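Local coordinates for MutT/nudix family protein (Enterococcus faecalis, PDB 2FML) that is of unknown function but, as a Nudix family member with a C-terminal NrtR-like winged helix, may hydrolyse or sense nucleoside diphosphate derivatives and bind DNA, at residues Glu36-Leu40 with Trp122-Val126; Thr85-Val89 with Thr125-Leu129. One frame throughout, in Å; residues are numbered along the deposited sequence.

Interaction 1: Glu36-Leu40 with Trp122-Val126; sequences EKPSL and WVVTV
The indole of W122 lies alongside the ring of P38, the two side chains pointing the same way and meeting face on. P38 CB sits over the five-membered ring, 3.6 Å from its centroid and only 10° off the ring normal, a CH-pi contact. P38 CD spreads the cover onto the six-membered ring, coming 3.9 Å from W122 CZ3. The indole reaches back along the incoming chain because its CG is anti to the backbone N (chi1 -160°), and its far end therefore meets the backbone ahead of the proline: E36 O lies at the ring edge, near the plane, 3.5 Å from W122 CZ3. R81 of the second subunit packs on both E36 and W122, which places this end of the contact at the dimer interface.

Past the proline the two chains become neighbouring parallel strands, 39-50 and 123-131, of the mixed sheet of the Nudix fold. Here S39 is paired with V123 and L40 with V124. S39 grips the other strand through both of its backbone polar groups: its N donates to W122 O at 2.8 Å, and its O accepts a nearly straight bond from V124 N (171° at the hydrogen). A CA-H...O contact from L40 CA to V124 O, 3.4 Å, continues the register.

S39 and V123 put their side chains on one face of the sheet, with S39 CB 4.1 Å from V123 CG2. On the face shared by L40 and V124, V124 CG2 turns back to P38 CB at 4.0 Å, while L40 CD1 reaches forward to V126 CG2. L40 and V126 also both touch T85 of helix 85-97.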
ATOM      1  N   GLU A  36      -7.114   7.769 -21.851  1.00 50.84           N
ATOM      2  CA  GLU A  36      -6.520   8.585 -20.789  1.00 52.95           C
ATOM      3  C   GLU A  36      -5.782   7.809 -19.750  1.00 51.51           C
ATOM      4  O   GLU A  36      -6.197   6.729 -19.356  1.00 52.30           O
ATOM      5  CB  GLU A  36      -7.590   9.330 -20.025  1.00 53.96           C
ATOM      6  CG  GLU A  36      -8.015  10.606 -20.675  1.00 63.11           C
ATOM      7  CD  GLU A  36      -8.684  11.473 -19.662  1.00 74.11           C
ATOM      8  OE1 GLU A  36      -7.960  12.339 -19.094  1.00 79.21           O
ATOM      9  OE2 GLU A  36      -9.896  11.216 -19.380  1.00 75.33           O
ATOM     10  N   LYS A  37      -4.690   8.398 -19.305  1.00 51.37           N
ATOM     11  CA  LYS A  37      -3.787   7.810 -18.323  1.00 51.16           C
ATOM     12  C   LYS A  37      -3.426   8.904 -17.275  1.00 50.77           C
ATOM     13  O   LYS A  37      -3.449  10.159 -17.597  1.00 49.93           O
ATOM     14  CB  LYS A  37      -2.552   7.290 -19.056  1.00 51.35           C
ATOM     15  CG  LYS A  37      -2.787   6.097 -20.019  1.00 50.91           C
ATOM     16  CD  LYS A  37      -1.532   5.772 -20.958  1.00 50.40           C
ATOM     17  CE  LYS A  37      -1.757   4.509 -21.913  1.00 50.74           C
ATOM     18  NZ  LYS A  37      -0.633   3.967 -22.814  1.00 46.87           N
ATOM     19  N   PRO A  38      -3.142   8.485 -16.011  1.00 49.84           N
ATOM     20  CA  PRO A  38      -2.672   9.518 -15.083  1.00 49.31           C
ATOM     21  C   PRO A  38      -1.169   9.780 -15.197  1.00 51.65           C
ATOM     22  O   PRO A  38      -0.423   8.929 -15.749  1.00 50.16           O
ATOM     23  CB  PRO A  38      -2.997   8.918 -13.718  1.00 49.84           C
ATOM     24  CG  PRO A  38      -2.841   7.394 -13.935  1.00 47.61           C
ATOM     25  CD  PRO A  38      -3.227   7.144 -15.364  1.00 50.12           C
ATOM     26  N   SER A  39      -0.718  10.948 -14.690  1.00 52.71           N
ATOM     27  CA  SER A  39       0.679  11.110 -14.287  1.00 53.48           C
ATOM     28  C   SER A  39       0.867  10.369 -12.989  1.00 53.56           C
ATOM     29  O   SER A  39      -0.042  10.281 -12.115  1.00 56.05           O
ATOM     30  CB  SER A  39       1.098  12.575 -14.170  1.00 52.53           C
ATOM     31  OG  SER A  39       0.873  13.219 -15.415  1.00 53.83           O
ATOM     32  N   LEU A  40       2.036   9.769 -12.868  1.00 53.10           N
ATOM     33  CA  LEU A  40       2.396   8.978 -11.706  1.00 51.46           C
ATOM     34  C   LEU A  40       3.500   9.686 -10.928  1.00 51.37           C
ATOM     35  O   LEU A  40       4.564   9.990 -11.458  1.00 47.89           O
ATOM     36  CB  LEU A  40       2.905   7.573 -12.118  1.00 53.46           C
ATOM     37  CG  LEU A  40       3.152   6.584 -10.898  1.00 51.40           C
ATOM     38  CD1 LEU A  40       1.776   6.282 -10.339  1.00 47.33           C
ATOM     39  CD2 LEU A  40       3.813   5.314 -11.385  1.00 51.11           C
ATOM     40  N   TRP A 122      -5.305  14.472 -13.820  1.00 53.87           N
ATOM     41  CA  TRP A 122      -5.168  13.146 -13.239  1.00 52.20           C
ATOM     42  C   TRP A 122      -3.727  12.755 -12.847  1.00 52.31           C
ATOM     43  O   TRP A 122      -2.881  12.407 -13.690  1.00 50.55           O
ATOM     44  CB  TRP A 122      -5.740  12.150 -14.222  1.00 50.76           C
ATOM     45  CG  TRP A 122      -6.143  10.755 -13.592  1.00 49.48           C
ATOM     46  CD1 TRP A 122      -6.238  10.406 -12.283  1.00 45.75           C
ATOM     47  CD2 TRP A 122      -6.471   9.598 -14.362  1.00 46.87           C
ATOM     48  NE1 TRP A 122      -6.627   9.075 -12.187  1.00 47.93           N
ATOM     49  CE2 TRP A 122      -6.800   8.573 -13.454  1.00 49.54           C
ATOM     50  CE3 TRP A 122      -6.526   9.344 -15.785  1.00 46.43           C
ATOM     51  CZ2 TRP A 122      -7.162   7.291 -13.873  1.00 51.09           C
ATOM     52  CZ3 TRP A 122      -6.949   8.071 -16.202  1.00 48.03           C
ATOM     53  CH2 TRP A 122      -7.239   7.064 -15.242  1.00 47.01           C
ATOM     54  N   VAL A 123      -3.476  12.834 -11.551  1.00 52.40           N
ATOM     55  CA  VAL A 123      -2.142  12.572 -10.978  1.00 52.23           C
ATOM     56  C   VAL A 123      -2.297  11.651  -9.786  1.00 53.17           C
ATOM     57  O   VAL A 123      -3.070  11.929  -8.857  1.00 53.40           O
ATOM     58  CB  VAL A 123      -1.345  13.863 -10.590  1.00 51.65           C
ATOM     59  CG1 VAL A 123       0.102  13.515 -10.135  1.00 48.13           C
ATOM     60  CG2 VAL A 123      -1.300  14.878 -11.767  1.00 46.63           C
ATOM     61  N   VAL A 124      -1.582  10.514  -9.834  1.00 53.96           N
ATOM     62  CA  VAL A 124      -1.658   9.511  -8.744  1.00 52.83           C
ATOM     63  C   VAL A 124      -0.265   9.413  -8.101  1.00 54.11           C
ATOM     64  O   VAL A 124       0.754   9.372  -8.774  1.00 51.84           O
ATOM     65  CB  VAL A 124      -2.172   8.100  -9.273  1.00 52.63           C
ATOM     66  CG1 VAL A 124      -2.208   6.952  -8.133  1.00 54.16           C
ATOM     67  CG2 VAL A 124      -3.557   8.275  -9.848  1.00 50.58           C
ATOM     68  N   THR A 125      -0.255   9.367  -6.776  1.00 54.20           N
ATOM     69  CA  THR A 125       0.970   9.308  -6.075  1.00 53.69           C
ATOM     70  C   THR A 125       1.130   8.017  -5.229  1.00 52.54           C
ATOM     71  O   THR A 125       0.215   7.538  -4.636  1.00 52.92           O
ATOM     72  CB  THR A 125       1.158  10.616  -5.310  1.00 55.19           C
ATOM     73  OG1 THR A 125       2.551  10.859  -5.118  1.00 59.81           O
ATOM     74  CG2 THR A 125       0.446  10.602  -3.914  1.00 56.36           C
ATOM     75  N   VAL A 126       2.311   7.443  -5.228  1.00 50.86           N
ATOM     76  CA  VAL A 126       2.610   6.366  -4.368  1.00 51.17           C
ATOM     77  C   VAL A 126       3.491   7.002  -3.298  1.00 51.45           C
ATOM     78  O   VAL A 126       4.566   7.499  -3.564  1.00 52.83           O
ATOM     79  CB  VAL A 126       3.310   5.233  -5.094  1.00 51.28           C
ATOM     80  CG1 VAL A 126       3.634   4.134  -4.157  1.00 48.64           C
ATOM     81  CG2 VAL A 126       2.481   4.760  -6.219  1.00 51.08           C
TER

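Interaction 2: Thr85-Val89 with Thr125-Leu129; sequences TEDSV and TVSYL
Y128, V89 and T85 meet where the Nudix helix rests on the central sheet: residues 77-98 match the Nudix box, and helix 85-97 belongs to the loop-helix-loop unit that this signature forms in the family. The axes of 85-89 and 125-129 run 9.6 Å apart at an angle of 66°, a distance bridged largely by the tyrosine. Y128 buries the most surface here. Its CG is anti to the carbonyl carbon, and the ring spans from the strand to the first turn of the helix.

T85 receives the end of that ring. Its OG1 lies at the ring edge, in plane, and makes a hydrogen bond of 2.6 Å with Y128 OH in which either hydroxyl could be the donor. The threonine divides its two branches between different neighbours: OG1 serves the tyrosine, while on the other branch the T85 and V126 side chains cross at about a right angle, with T85 CG2 3.9 Å from V126 CG2. Its backbone N is bonded to S113 OG of the second subunit, so the start of the helix is also held from across the dimer.

One turn further on, V89 covers a face of the same ring. Its CG1 stands 3.9 Å from the ring centroid and 16° off the normal, a CH-pi contact displaced toward the CG and CD2 side. L40, V42 and M44 of strand 39-50 supply apolar neighbours to T85 and V89, placing this turn over the adjoining strand as well.

E86 borders the phenol hydroxyl from another direction. A bend at chi2 brings the carboxylate beside the hydroxyl, its plane 70° from that of the ring, with E86 CD 3.3 Å from Y128 OH.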
ATOM      1  N   THR A  85       8.484   2.772  -8.800  1.00 53.38           N
ATOM      2  CA  THR A  85       8.244   3.836  -7.862  1.00 51.03           C
ATOM      3  C   THR A  85       9.296   3.882  -6.763  1.00 51.26           C
ATOM      4  O   THR A  85       9.646   4.978  -6.322  1.00 51.95           O
ATOM      5  CB  THR A  85       6.817   3.830  -7.254  1.00 51.06           C
ATOM      6  OG1 THR A  85       6.583   2.615  -6.529  1.00 50.87           O
ATOM      7  CG2 THR A  85       5.733   4.064  -8.330  1.00 51.40           C
ATOM      8  N   GLU A  86       9.719   2.716  -6.265  1.00 50.86           N
ATOM      9  CA  GLU A  86      10.842   2.593  -5.347  1.00 53.99           C
ATOM     10  C   GLU A  86      12.142   3.346  -5.834  1.00 55.17           C
ATOM     11  O   GLU A  86      12.712   4.176  -5.107  1.00 57.82           O
ATOM     12  CB  GLU A  86      11.188   1.109  -5.122  1.00 54.43           C
ATOM     13  CG  GLU A  86      10.228   0.351  -4.274  1.00 56.19           C
ATOM     14  CD  GLU A  86       9.046  -0.263  -5.071  1.00 64.23           C
ATOM     15  OE1 GLU A  86       8.928  -0.054  -6.308  1.00 61.21           O
ATOM     16  OE2 GLU A  86       8.233  -0.987  -4.433  1.00 68.19           O
ATOM     17  N   ASP A  87      12.600   3.039  -7.037  1.00 55.16           N
ATOM     18  CA  ASP A  87      13.741   3.715  -7.680  1.00 56.26           C
ATOM     19  C   ASP A  87      13.495   5.235  -7.733  1.00 56.64           C
ATOM     20  O   ASP A  87      14.368   6.054  -7.416  1.00 54.99           O
ATOM     21  CB  ASP A  87      13.807   3.254  -9.138  1.00 56.55           C
ATOM     22  CG  ASP A  87      14.344   1.852  -9.296  1.00 60.44           C
ATOM     23  OD1 ASP A  87      14.940   1.313  -8.327  1.00 59.54           O
ATOM     24  OD2 ASP A  87      14.206   1.311 -10.437  1.00 64.01           O
ATOM     25  N   SER A  88      12.285   5.580  -8.155  1.00 56.32           N
ATOM     26  CA  SER A  88      11.933   6.961  -8.417  1.00 58.00           C
ATOM     27  C   SER A  88      11.940   7.796  -7.089  1.00 57.32           C
ATOM     28  O   SER A  88      12.455   8.950  -7.035  1.00 57.30           O
ATOM     29  CB  SER A  88      10.559   6.992  -9.158  1.00 57.09           C
ATOM     30  OG  SER A  88      10.200   8.324  -9.516  1.00 62.13           O
ATOM     31  N   VAL A  89      11.386   7.226  -6.024  1.00 56.53           N
ATOM     32  CA  VAL A  89      11.280   7.999  -4.760  1.00 55.54           C
ATOM     33  C   VAL A  89      12.656   8.250  -4.141  1.00 56.81           C
ATOM     34  O   VAL A  89      12.902   9.315  -3.564  1.00 57.34           O
ATOM     35  CB  VAL A  89      10.246   7.415  -3.737  1.00 54.97           C
ATOM     36  CG1 VAL A  89      10.795   6.157  -3.000  1.00 49.55           C
ATOM     37  CG2 VAL A  89       9.801   8.532  -2.769  1.00 56.09           C
ATOM     38  N   THR A 125      -0.255   9.367  -6.776  1.00 54.20           N
ATOM     39  CA  THR A 125       0.970   9.308  -6.075  1.00 53.69           C
ATOM     40  C   THR A 125       1.130   8.017  -5.229  1.00 52.54           C
ATOM     41  O   THR A 125       0.215   7.538  -4.636  1.00 52.92           O
ATOM     42  CB  THR A 125       1.158  10.616  -5.310  1.00 55.19           C
ATOM     43  OG1 THR A 125       2.551  10.859  -5.118  1.00 59.81           O
ATOM     44  CG2 THR A 125       0.446  10.602  -3.914  1.00 56.36           C
ATOM     45  N   VAL A 126       2.311   7.443  -5.228  1.00 50.86           N
ATOM     46  CA  VAL A 126       2.610   6.366  -4.368  1.00 51.17           C
ATOM     47  C   VAL A 126       3.491   7.002  -3.298  1.00 51.45           C
ATOM     48  O   VAL A 126       4.566   7.499  -3.564  1.00 52.83           O
ATOM     49  CB  VAL A 126       3.310   5.233  -5.094  1.00 51.28           C
ATOM     50  CG1 VAL A 126       3.634   4.134  -4.157  1.00 48.64           C
ATOM     51  CG2 VAL A 126       2.481   4.760  -6.219  1.00 51.08           C
ATOM     52  N   SER A 127       2.978   7.081  -2.103  1.00 52.41           N
ATOM     53  CA  SER A 127       3.791   7.617  -1.031  1.00 53.85           C
ATOM     54  C   SER A 127       4.616   6.514  -0.292  1.00 53.12           C
ATOM     55  O   SER A 127       4.234   5.366  -0.233  1.00 51.83           O
ATOM     56  CB  SER A 127       2.932   8.437  -0.052  1.00 52.59           C
ATOM     57  OG  SER A 127       2.059   7.595   0.690  1.00 56.68           O
ATOM     58  N   TYR A 128       5.740   6.951   0.252  1.00 54.05           N
ATOM     59  CA  TYR A 128       6.667   6.153   1.022  1.00 54.02           C
ATOM     60  C   TYR A 128       6.986   6.805   2.371  1.00 54.05           C
ATOM     61  O   TYR A 128       6.865   8.002   2.522  1.00 53.66           O
ATOM     62  CB  TYR A 128       7.967   5.934   0.224  1.00 51.06           C
ATOM     63  CG  TYR A 128       7.795   4.970  -0.909  1.00 50.96           C
ATOM     64  CD1 TYR A 128       8.259   3.666  -0.798  1.00 47.10           C
ATOM     65  CD2 TYR A 128       7.219   5.400  -2.152  1.00 51.24           C
ATOM     66  CE1 TYR A 128       8.157   2.778  -1.885  1.00 52.14           C
ATOM     67  CE2 TYR A 128       7.115   4.557  -3.222  1.00 47.33           C
ATOM     68  CZ  TYR A 128       7.533   3.240  -3.072  1.00 50.19           C
ATOM     69  OH  TYR A 128       7.366   2.400  -4.107  1.00 51.93           O
ATOM     70  N   LEU A 129       7.456   5.973   3.298  1.00 55.15           N
ATOM     71  CA  LEU A 129       7.816   6.332   4.671  1.00 56.07           C
ATOM     72  C   LEU A 129       9.240   5.794   4.933  1.00 56.69           C
ATOM     73  O   LEU A 129       9.578   4.683   4.539  1.00 56.21           O
ATOM     74  CB  LEU A 129       6.842   5.653   5.634  1.00 55.78           C
ATOM     75  CG  LEU A 129       7.037   5.698   7.149  1.00 57.56           C
ATOM     76  CD1 LEU A 129       7.311   7.173   7.629  1.00 58.01           C
ATOM     77  CD2 LEU A 129       5.757   5.161   7.808  1.00 56.12           C
TER

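Both contacts use strand 123-131: in interaction 1 it pairs in parallel with strand 39-50, and in interaction 2 it lies under the Nudix helix; they share V126. Their centres are 13 Å apart. Interaction 2 lies nearer the middle of the chain; interaction 1 is also mostly buried but ends in exposed E36. The chemistry follows the place: backbone hydrogen bonds bind strand to strand in 36-40/122-126, whereas side chains do most of the joining of helix to strand in 85-89/125-129, with a hydroxyl pair as the polar link. Each includes a CH-pi contact to an aromatic ring of strand 123-131 or its approach. L40 CD2 meets T85 CG2 at 3.8 Å, and both contacts touch the second subunit.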